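Local structure of C-1-tetrahydrofolate synthase, cytoplasmic, putative (Trypanosoma brucei, 4CJX) at residues B[178-183]-B[286-291]; B[61-66]-B[72-77]; B[194-199]-B[234-239]. The protein probably oxidises 5,10-methylenetetrahydrofolate with NADP+ and hydrolyses the methenyl product, working as a homodimer in one-carbon metabolism. One frame throughout, in Å; residues are numbered along the deposited sequence. Where two conformers were deposited one is given.

Interaction 1 (B[178-183]-B[286-291]); sequences SGVEIC and AAYITP
An ST turn at the C-terminal end of helix 166-178, in the NAD(P)-binding domain, brings Ser178 against Tyr288 of strand 288-289. The serine lays its CB over one face of the phenol ring as a CH-pi contact, with Ser178 CB 3.9 Å from the Tyr288 ring centroid and only 9° off the ring normal. Beside it, Val180 sends one branch obliquely to the ring, and Val180 CG1 comes within 3.4 Å of Tyr288 CE2. The valine and tyrosine side chains run past each other in opposite directions.

Ser178 OG turns back toward its own chain, where it accepts from Val180 N at 3.1 Å in a nearly straight bond. The same hydroxyl also bonds to Leu175 O, one turn back in the helix, so it has two partners while CB is left to face the ring. Gly179 suits the bend between the two contact residues because its phi of 85° would jam a side chain against the preceding carbonyl oxygen. Backbone bonds from Tyr288 to Ala252 and Val254 hold its strand in the sheet, and chi1 of -61°, with CG anti to the carbonyl carbon, carries the ring toward Ser178 and Val180.

No hydrogen bond joins the two segments. The helix end and the loop after it therefore meet the strand through dispersion and a weak CH-pi attraction, while serine's polarity is spent on shaping the turn.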
# COMPACT_ATOMS: atom_id res chain seq x y z
N SER B 178 16.73 -3.52 18.27
CA SER B 178 18.07 -3.66 17.74
C SER B 178 18.76 -2.30 17.83
O SER B 178 19.89 -2.18 18.31
CB SER B 178 18.06 -4.24 16.31
OG SER B 178 17.74 -3.25 15.32
N GLY B 179 18.04 -1.26 17.40
CA GLY B 179 18.59 0.09 17.27
C GLY B 179 19.32 0.35 15.95
O GLY B 179 19.98 1.36 15.83
N VAL B 180 19.18 -0.51 14.95
CA VAL B 180 19.81 -0.25 13.65
C VAL B 180 19.21 0.97 12.92
O VAL B 180 18.01 1.27 13.04
CB VAL B 180 19.75 -1.45 12.69
CG1 VAL B 180 20.44 -2.66 13.32
CG2 VAL B 180 18.32 -1.77 12.27
N GLU B 181 20.05 1.67 12.18
CA GLU B 181 19.60 2.77 11.34
C GLU B 181 18.79 2.19 10.18
O GLU B 181 19.11 1.12 9.68
CB GLU B 181 20.82 3.57 10.84
CG GLU B 181 20.47 4.80 10.01
CD GLU B 181 19.83 5.93 10.81
OE1 GLU B 181 20.12 6.06 12.02
OE2 GLU B 181 19.04 6.71 10.22
N ILE B 182 17.73 2.88 9.79
CA ILE B 182 16.90 2.47 8.66
C ILE B 182 16.98 3.45 7.47
O ILE B 182 16.98 3.02 6.31
CB ILE B 182 15.43 2.28 9.10
CG1 ILE B 182 15.33 1.08 10.05
CG2 ILE B 182 14.51 2.06 7.90
CD1 ILE B 182 13.97 0.89 10.66
N CYS B 183 17.03 4.74 7.76
CA CYS B 183 17.08 5.80 6.75
C CYS B 183 18.30 5.68 5.82
O CYS B 183 19.43 5.61 6.28
CB CYS B 183 17.13 7.16 7.46
SG CYS B 183 17.22 8.58 6.34
N ALA B 286 25.19 -11.91 10.00
CA ALA B 286 24.35 -10.81 10.42
C ALA B 286 24.87 -10.13 11.68
O ALA B 286 25.54 -10.74 12.50
CB ALA B 286 22.95 -11.32 10.69
N ALA B 287 24.54 -8.85 11.83
CA ALA B 287 24.76 -8.19 13.10
C ALA B 287 23.66 -8.54 14.08
O ALA B 287 23.91 -8.67 15.28
CB ALA B 287 24.89 -6.67 12.93
N TYR B 288 22.44 -8.65 13.57
CA TYR B 288 21.25 -8.98 14.37
C TYR B 288 20.39 -9.98 13.62
O TYR B 288 20.25 -9.92 12.40
CB TYR B 288 20.40 -7.74 14.66
CG TYR B 288 21.08 -6.66 15.43
CD1 TYR B 288 21.15 -6.71 16.81
CD2 TYR B 288 21.65 -5.58 14.78
CE1 TYR B 288 21.78 -5.70 17.53
CE2 TYR B 288 22.29 -4.58 15.49
CZ TYR B 288 22.34 -4.63 16.86
OH TYR B 288 22.98 -3.64 17.57
N ILE B 289 19.77 -10.88 14.36
CA ILE B 289 18.88 -11.87 13.79
C ILE B 289 17.83 -12.26 14.84
O ILE B 289 18.08 -12.16 16.03
CB ILE B 289 19.69 -13.08 13.32
CG1 ILE B 289 18.81 -14.03 12.51
CG2 ILE B 289 20.28 -13.82 14.52
CD1 ILE B 289 19.61 -15.06 11.73
N THR B 290 16.64 -12.66 14.38
CA THR B 290 15.63 -13.19 15.28
C THR B 290 15.37 -14.67 15.01
O THR B 290 15.30 -15.08 13.84
CB THR B 290 14.30 -12.46 15.18
OG1 THR B 290 13.74 -12.66 13.88
CG2 THR B 290 14.45 -10.98 15.46
N PRO B 291 15.18 -15.46 16.09
CA PRO B 291 14.96 -16.87 15.98
C PRO B 291 13.48 -17.19 15.78
O PRO B 291 12.61 -16.37 16.06
CB PRO B 291 15.41 -17.38 17.34
CG PRO B 291 14.96 -16.31 18.28
CD PRO B 291 15.04 -15.02 17.49

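Interaction 2 (B[61-66]-B[72-77]); sequences TIICGK and TYVRLK. With 9L9 ((2S)-2-[[4-[[2,4-bis(azanyl)-6-oxidanylidene-1H-pyrimidin-5-yl]carbamoylamino]phenyl]carbonylamino]pentanedioic acid), chain G.
Val74, on helix 68-83, spreads its two methyls between Thr61 and Ile63 of strand 58-64. Its CG1 lies anti to the backbone N (chi1 169°), which directs that branch to the threonine hydroxyl, with Val74 CG1 3.8 Å from Thr61 OG1. The other branch goes to the isoleucine, where Val74 CG2 is 4.1 Å from Ile63 CB and nearly as close to its CD1. Valine and threonine pass in opposite directions, whereas valine and isoleucine cross obliquely. Thr61 and Ile63 are two apart, so both point from the strand to the helix; Thr61 OG1 is hydrogen-bonded to Arg78 NE, which suits a hydroxyl in this buried layer. The contact belongs to the beta-alpha-beta unit of strands 58-64 and 87-93 with helix 68-83.

Other faces of the same helix line the inhibitor pocket. Tyr73 offers a ring face to the ligand's phenyl group, with 9L9 C2B 3.8 Å above the Tyr73 ring plane, over its centre. Leu76 CD1 approaches 9L9 O7B at 3.6 Å. Lys77 runs out extended beyond CG, and its reach lets Lys77 NZ hydrogen-bond to the urea oxygen, 9L9 O8A, at 2.6 Å. Gln121 OE1 is a second partner of that NZ.

Between strand and helix the packing is thus largely apolar, with beta-branched side chains filling the interface. The same helix turns an apolar face to the sheet and an aromatic ring and an amine to the folate-like inhibitor.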
# COMPACT_ATOMS: atom_id res chain seq x y z
N THR B 61 -11.50 -12.81 20.13
CA THR B 61 -10.90 -13.64 19.07
C THR B 61 -11.86 -14.72 18.56
O THR B 61 -12.41 -15.49 19.34
CB THR B 61 -9.64 -14.35 19.57
OG1 THR B 61 -9.97 -15.09 20.74
CG2 THR B 61 -8.53 -13.36 19.90
N ILE B 62 -12.02 -14.76 17.24
CA ILE B 62 -12.85 -15.73 16.56
C ILE B 62 -11.95 -16.68 15.79
O ILE B 62 -11.14 -16.26 14.99
CB ILE B 62 -13.78 -15.03 15.55
CG1 ILE B 62 -14.73 -14.05 16.26
CG2 ILE B 62 -14.57 -16.06 14.76
CD1 ILE B 62 -15.54 -13.18 15.31
N ILE B 63 -12.09 -17.97 16.06
CA ILE B 63 -11.40 -18.99 15.29
C ILE B 63 -12.43 -19.89 14.61
O ILE B 63 -13.41 -20.31 15.23
CB ILE B 63 -10.41 -19.78 16.18
CG1 ILE B 63 -9.67 -20.83 15.35
CG2 ILE B 63 -11.12 -20.46 17.34
CD1 ILE B 63 -8.52 -21.49 16.10
N CYS B 64 -12.23 -20.12 13.32
CA CYS B 64 -13.04 -21.05 12.55
C CYS B 64 -12.20 -22.29 12.27
O CYS B 64 -11.06 -22.18 11.81
CB CYS B 64 -13.48 -20.42 11.23
SG CYS B 64 -14.52 -18.94 11.36
N GLY B 65 -12.76 -23.47 12.55
CA GLY B 65 -12.10 -24.73 12.27
C GLY B 65 -11.09 -25.09 13.34
O GLY B 65 -11.06 -24.49 14.42
N LYS B 66 -10.23 -26.04 13.03
CA LYS B 66 -9.32 -26.61 14.04
C LYS B 66 -7.88 -26.79 13.55
O LYS B 66 -7.21 -27.73 13.98
CB LYS B 66 -9.85 -27.99 14.51
CG LYS B 66 -11.30 -28.03 14.97
CD LYS B 66 -11.57 -27.11 16.17
CE LYS B 66 -13.06 -26.96 16.44
NZ LYS B 66 -13.59 -28.22 17.04
N THR B 72 -3.20 -22.75 18.50
CA THR B 72 -2.12 -22.30 19.34
C THR B 72 -2.05 -20.79 19.43
O THR B 72 -1.90 -20.25 20.52
CB THR B 72 -0.76 -22.79 18.83
OG1 THR B 72 -0.77 -24.21 18.81
CG2 THR B 72 0.37 -22.32 19.73
N TYR B 73 -2.14 -20.09 18.30
CA TYR B 73 -1.94 -18.64 18.31
C TYR B 73 -3.09 -17.93 19.03
O TYR B 73 -2.88 -17.01 19.79
CB TYR B 73 -1.72 -18.08 16.90
CG TYR B 73 -0.62 -18.77 16.11
CD1 TYR B 73 0.51 -19.30 16.74
CD2 TYR B 73 -0.70 -18.89 14.71
CE1 TYR B 73 1.52 -19.93 16.01
CE2 TYR B 73 0.31 -19.52 13.97
CZ TYR B 73 1.41 -20.03 14.63
OH TYR B 73 2.42 -20.70 13.94
N VAL B 74 -4.31 -18.37 18.79
CA VAL B 74 -5.45 -17.88 19.55
C VAL B 74 -5.29 -18.11 21.07
O VAL B 74 -5.49 -17.18 21.86
CB VAL B 74 -6.74 -18.49 19.01
CG1 VAL B 74 -7.90 -18.22 19.92
CG2 VAL B 74 -7.03 -17.92 17.64
N ARG B 75 -4.93 -19.34 21.47
CA ARG B 75 -4.73 -19.63 22.88
C ARG B 75 -3.69 -18.67 23.47
O ARG B 75 -3.87 -18.17 24.58
CB ARG B 75 -4.32 -21.10 23.10
CG ARG B 75 -4.20 -21.53 24.56
CD ARG B 75 -4.13 -23.04 24.75
NE ARG B 75 -3.04 -23.67 24.00
CZ ARG B 75 -3.21 -24.32 22.85
NH1 ARG B 75 -4.42 -24.43 22.32
NH2 ARG B 75 -2.17 -24.85 22.22
N LEU B 76 -2.63 -18.39 22.73
CA LEU B 76 -1.59 -17.53 23.28
C LEU B 76 -2.09 -16.08 23.45
O LEU B 76 -1.76 -15.40 24.42
CB LEU B 76 -0.32 -17.58 22.43
CG LEU B 76 0.48 -18.90 22.43
CD1 LEU B 76 1.53 -18.84 21.31
CD2 LEU B 76 1.13 -19.21 23.77
N LYS B 77 -2.88 -15.62 22.48
CA LYS B 77 -3.47 -14.28 22.54
C LYS B 77 -4.38 -14.15 23.77
O LYS B 77 -4.26 -13.20 24.54
CB LYS B 77 -4.23 -13.96 21.23
CG LYS B 77 -3.30 -13.75 20.02
CD LYS B 77 -3.99 -13.77 18.66
CE LYS B 77 -2.96 -13.67 17.52
NZ LYS B 77 -3.56 -13.56 16.17
N2A 9L9 G . -6.37 -12.21 12.22
N1 9L9 G . -4.59 -13.78 11.78
C2 9L9 G . -4.97 -12.62 12.36
N3 9L9 G . -4.09 -11.81 13.08
C4 9L9 G . -2.79 -12.34 13.12
O4A 9L9 G . -2.03 -11.62 13.75
N5A 9L9 G . -1.11 -14.06 12.75
C5 9L9 G . -2.36 -13.53 12.52
C6 9L9 G . -3.32 -14.24 11.86
N7 9L9 G . -2.97 -15.49 11.20
O8A 9L9 G . -1.39 -14.39 14.99
N9 9L9 G . 0.52 -15.05 13.99
C1B 9L9 G . 1.20 -15.51 15.08
C2B 9L9 G . 2.38 -16.24 14.84
C3B 9L9 G . 3.14 -16.78 15.87
C4B 9L9 G . 2.76 -16.62 17.21
C5B 9L9 G . 1.60 -15.84 17.46
C6B 9L9 G . 0.83 -15.31 16.42
C7B 9L9 G . 3.63 -17.15 18.33
O7B 9L9 G . 3.60 -16.55 19.38
CAW 9L9 G . -0.73 -14.51 13.97
N 9L9 G . 4.48 -18.19 18.16
CA 9L9 G . 5.42 -18.67 19.16
C 9L9 G . 6.80 -18.20 18.77
OXT 9L9 G . 6.98 -17.93 17.57
CB 9L9 G . 5.54 -20.18 19.24
CG 9L9 G . 4.26 -20.87 18.82
CD 9L9 G . 4.31 -22.29 19.29
OE1 9L9 G . 4.47 -22.49 20.49
OE2 9L9 G . 4.19 -23.20 18.46
O 9L9 G . 7.73 -18.10 19.61

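Interaction 3 (B[194-199]-B[234-239]); sequences DIAGLP and VSAAGQ. With 9L9 ((2S)-2-[[4-[[2,4-bis(azanyl)-6-oxidanylidene-1H-pyrimidin-5-yl]carbamoylamino]phenyl]carbonylamino]pentanedioic acid), chain G.
Ala196 and Ala236 meet through their methyl groups at points where both backbones leave regular geometry. Ala196, with psi at -90°, occupies the N-cap position of helix 197-206, while Ala236, with psi at 46°, turns the chain out of strand 232-235. Each CB bond points toward the other segment, and Ala196 CB lies 4.1 Å from Ala236 CB. Ala236 CB is also 4.2 Å from Gly197 N, an approach suited to a residue whose side chain is no larger than a methyl. The contact joins the start of helix 197-206, which follows strand 186-190, to the chain leaving the neighbouring parallel strand 232-235, on the side where a Rossmann-like domain binds its dinucleotide.

A water also links the two segments. It accepts from Gly197 N at 2.9 Å and donates to Ala236 O at 2.8 Å, joining the first turn of the helix to the residue just after the strand. The carboxylate of Asp276 gathers the loop beyond Ala236, taking bonds from Ala237 N, Gly238 N, Gln239 N and Ser235 OG.

Ile195, with chi1 at 45°, extends its chain to the inhibitor's pyrimidine, where Ile195 CD1 is 3.5 Å from 9L9 C4. Ile195 and Ala196 have been seen to bind NADP+ in a structure of this protein, consistent with a helix start near both cofactor and folate-like ligand.

Two small methyls and a bridging water make up the contact. The amide of Gly197, in the first turn and so without a helix carbonyl to bond, is satisfied by that water, which the helix dipole may polarise.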
# COMPACT_ATOMS: atom_id res chain seq x y z
N ASP B 194 -1.17 -9.53 3.70
CA ASP B 194 -1.94 -8.35 4.13
C ASP B 194 -1.62 -7.82 5.54
O ASP B 194 -1.68 -6.62 5.76
CB ASP B 194 -3.48 -8.51 3.91
CG ASP B 194 -4.05 -9.84 4.39
OD1 ASP B 194 -3.43 -10.56 5.24
OD2 ASP B 194 -5.18 -10.17 3.91
N ILE B 195 -1.27 -8.69 6.47
CA ILE B 195 -0.88 -8.26 7.83
C ILE B 195 0.62 -8.35 8.15
O ILE B 195 1.04 -8.01 9.27
CB ILE B 195 -1.66 -9.00 8.95
CG1 ILE B 195 -1.73 -10.51 8.71
CG2 ILE B 195 -3.05 -8.44 9.07
CD1 ILE B 195 -2.52 -11.24 9.78
N ALA B 196 1.41 -8.80 7.18
CA ALA B 196 2.85 -8.92 7.37
C ALA B 196 3.62 -8.18 6.28
O ALA B 196 3.90 -7.01 6.44
CB ALA B 196 3.25 -10.38 7.43
N GLY B 197 3.94 -8.87 5.18
CA GLY B 197 4.82 -8.30 4.14
C GLY B 197 4.33 -6.96 3.59
O GLY B 197 5.09 -5.98 3.52
N LEU B 198 3.05 -6.90 3.23
CA LEU B 198 2.47 -5.70 2.63
C LEU B 198 2.63 -4.47 3.53
O LEU B 198 3.33 -3.53 3.18
CB LEU B 198 1.01 -5.98 2.26
CG LEU B 198 0.23 -4.83 1.60
CD1 LEU B 198 0.41 -4.82 0.09
CD2 LEU B 198 -1.24 -4.94 1.93
N PRO B 199 2.03 -4.49 4.74
CA PRO B 199 2.15 -3.29 5.58
C PRO B 199 3.59 -2.92 5.97
O PRO B 199 3.95 -1.74 6.02
CB PRO B 199 1.28 -3.60 6.81
CG PRO B 199 1.03 -5.06 6.76
CD PRO B 199 1.14 -5.50 5.34
N VAL B 234 13.67 -8.57 5.98
CA VAL B 234 12.44 -8.97 6.60
C VAL B 234 11.79 -10.03 5.76
O VAL B 234 11.20 -9.74 4.72
CB VAL B 234 11.44 -7.82 6.75
CG1 VAL B 234 10.20 -8.34 7.46
CG2 VAL B 234 12.07 -6.66 7.53
N SER B 235 11.88 -11.27 6.24
CA SER B 235 11.36 -12.41 5.52
C SER B 235 10.01 -12.86 6.08
O SER B 235 9.93 -13.34 7.20
CB SER B 235 12.33 -13.59 5.56
OG SER B 235 12.06 -14.41 4.45
N ALA B 236 8.97 -12.76 5.26
CA ALA B 236 7.60 -13.10 5.66
C ALA B 236 6.91 -13.84 4.53
O ALA B 236 5.77 -13.55 4.15
CB ALA B 236 6.85 -11.83 6.01
N ALA B 237 7.61 -14.81 3.97
CA ALA B 237 7.13 -15.55 2.81
C ALA B 237 6.56 -16.91 3.17
O ALA B 237 5.86 -17.48 2.37
CB ALA B 237 8.26 -15.71 1.79
N GLY B 238 6.89 -17.45 4.35
CA GLY B 238 6.34 -18.74 4.79
C GLY B 238 6.90 -19.87 3.96
O GLY B 238 6.16 -20.68 3.40
N GLN B 239 8.22 -19.91 3.87
CA GLN B 239 8.92 -20.89 3.07
C GLN B 239 10.19 -21.21 3.82
O GLN B 239 11.12 -20.43 3.81
CB GLN B 239 9.29 -20.30 1.71
CG GLN B 239 10.00 -21.27 0.79
CD GLN B 239 9.05 -22.31 0.28
OE1 GLN B 239 8.07 -21.99 -0.38
NE2 GLN B 239 9.31 -23.55 0.61
N2A 9L9 G . -6.37 -12.21 12.22
N1 9L9 G . -4.59 -13.78 11.78
C2 9L9 G . -4.97 -12.62 12.36
N3 9L9 G . -4.09 -11.81 13.08
C4 9L9 G . -2.79 -12.34 13.12
O4A 9L9 G . -2.03 -11.62 13.75
N5A 9L9 G . -1.11 -14.06 12.75
C5 9L9 G . -2.36 -13.53 12.52
C6 9L9 G . -3.32 -14.24 11.86
N7 9L9 G . -2.97 -15.49 11.20
O8A 9L9 G . -1.39 -14.39 14.99
N9 9L9 G . 0.52 -15.05 13.99
C1B 9L9 G . 1.20 -15.51 15.08
C2B 9L9 G . 2.38 -16.24 14.84
C3B 9L9 G . 3.14 -16.78 15.87
C4B 9L9 G . 2.76 -16.62 17.21
C5B 9L9 G . 1.60 -15.84 17.46
C6B 9L9 G . 0.83 -15.31 16.42
C7B 9L9 G . 3.63 -17.15 18.33
O7B 9L9 G . 3.60 -16.55 19.38
CAW 9L9 G . -0.73 -14.51 13.97
N 9L9 G . 4.48 -18.19 18.16
CA 9L9 G . 5.42 -18.67 19.16
C 9L9 G . 6.80 -18.20 18.77
OXT 9L9 G . 6.98 -17.93 17.57
CB 9L9 G . 5.54 -20.18 19.24
CG 9L9 G . 4.26 -20.87 18.82
CD 9L9 G . 4.31 -22.29 19.29
OE1 9L9 G . 4.47 -22.49 20.49
OE2 9L9 G . 4.19 -23.20 18.46
O 9L9 G . 7.73 -18.10 19.61
O HOH W 1 3.69 -11.61 4.30

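Interactions 1 and 3 both belong to the NAD(P)-binding domain and reach its six-stranded parallel sheet, through strands 288-289 and 232-235, with centres about 17 Å apart. Interaction 2 lies in the catalytic domain, across the chain's centre from interaction 1, with its centre about 30 Å from that of interaction 1. It is the buried one, packed from beta-branched side chains, whereas interaction 1 is a surface contact resting on an aromatic face and interaction 3 is partly buried, small and wetted by a water. Interactions 2 and 3 do not touch, yet residues of both reach 9L9, which lies between the two domains; interaction 1 stands away from the annotated sites.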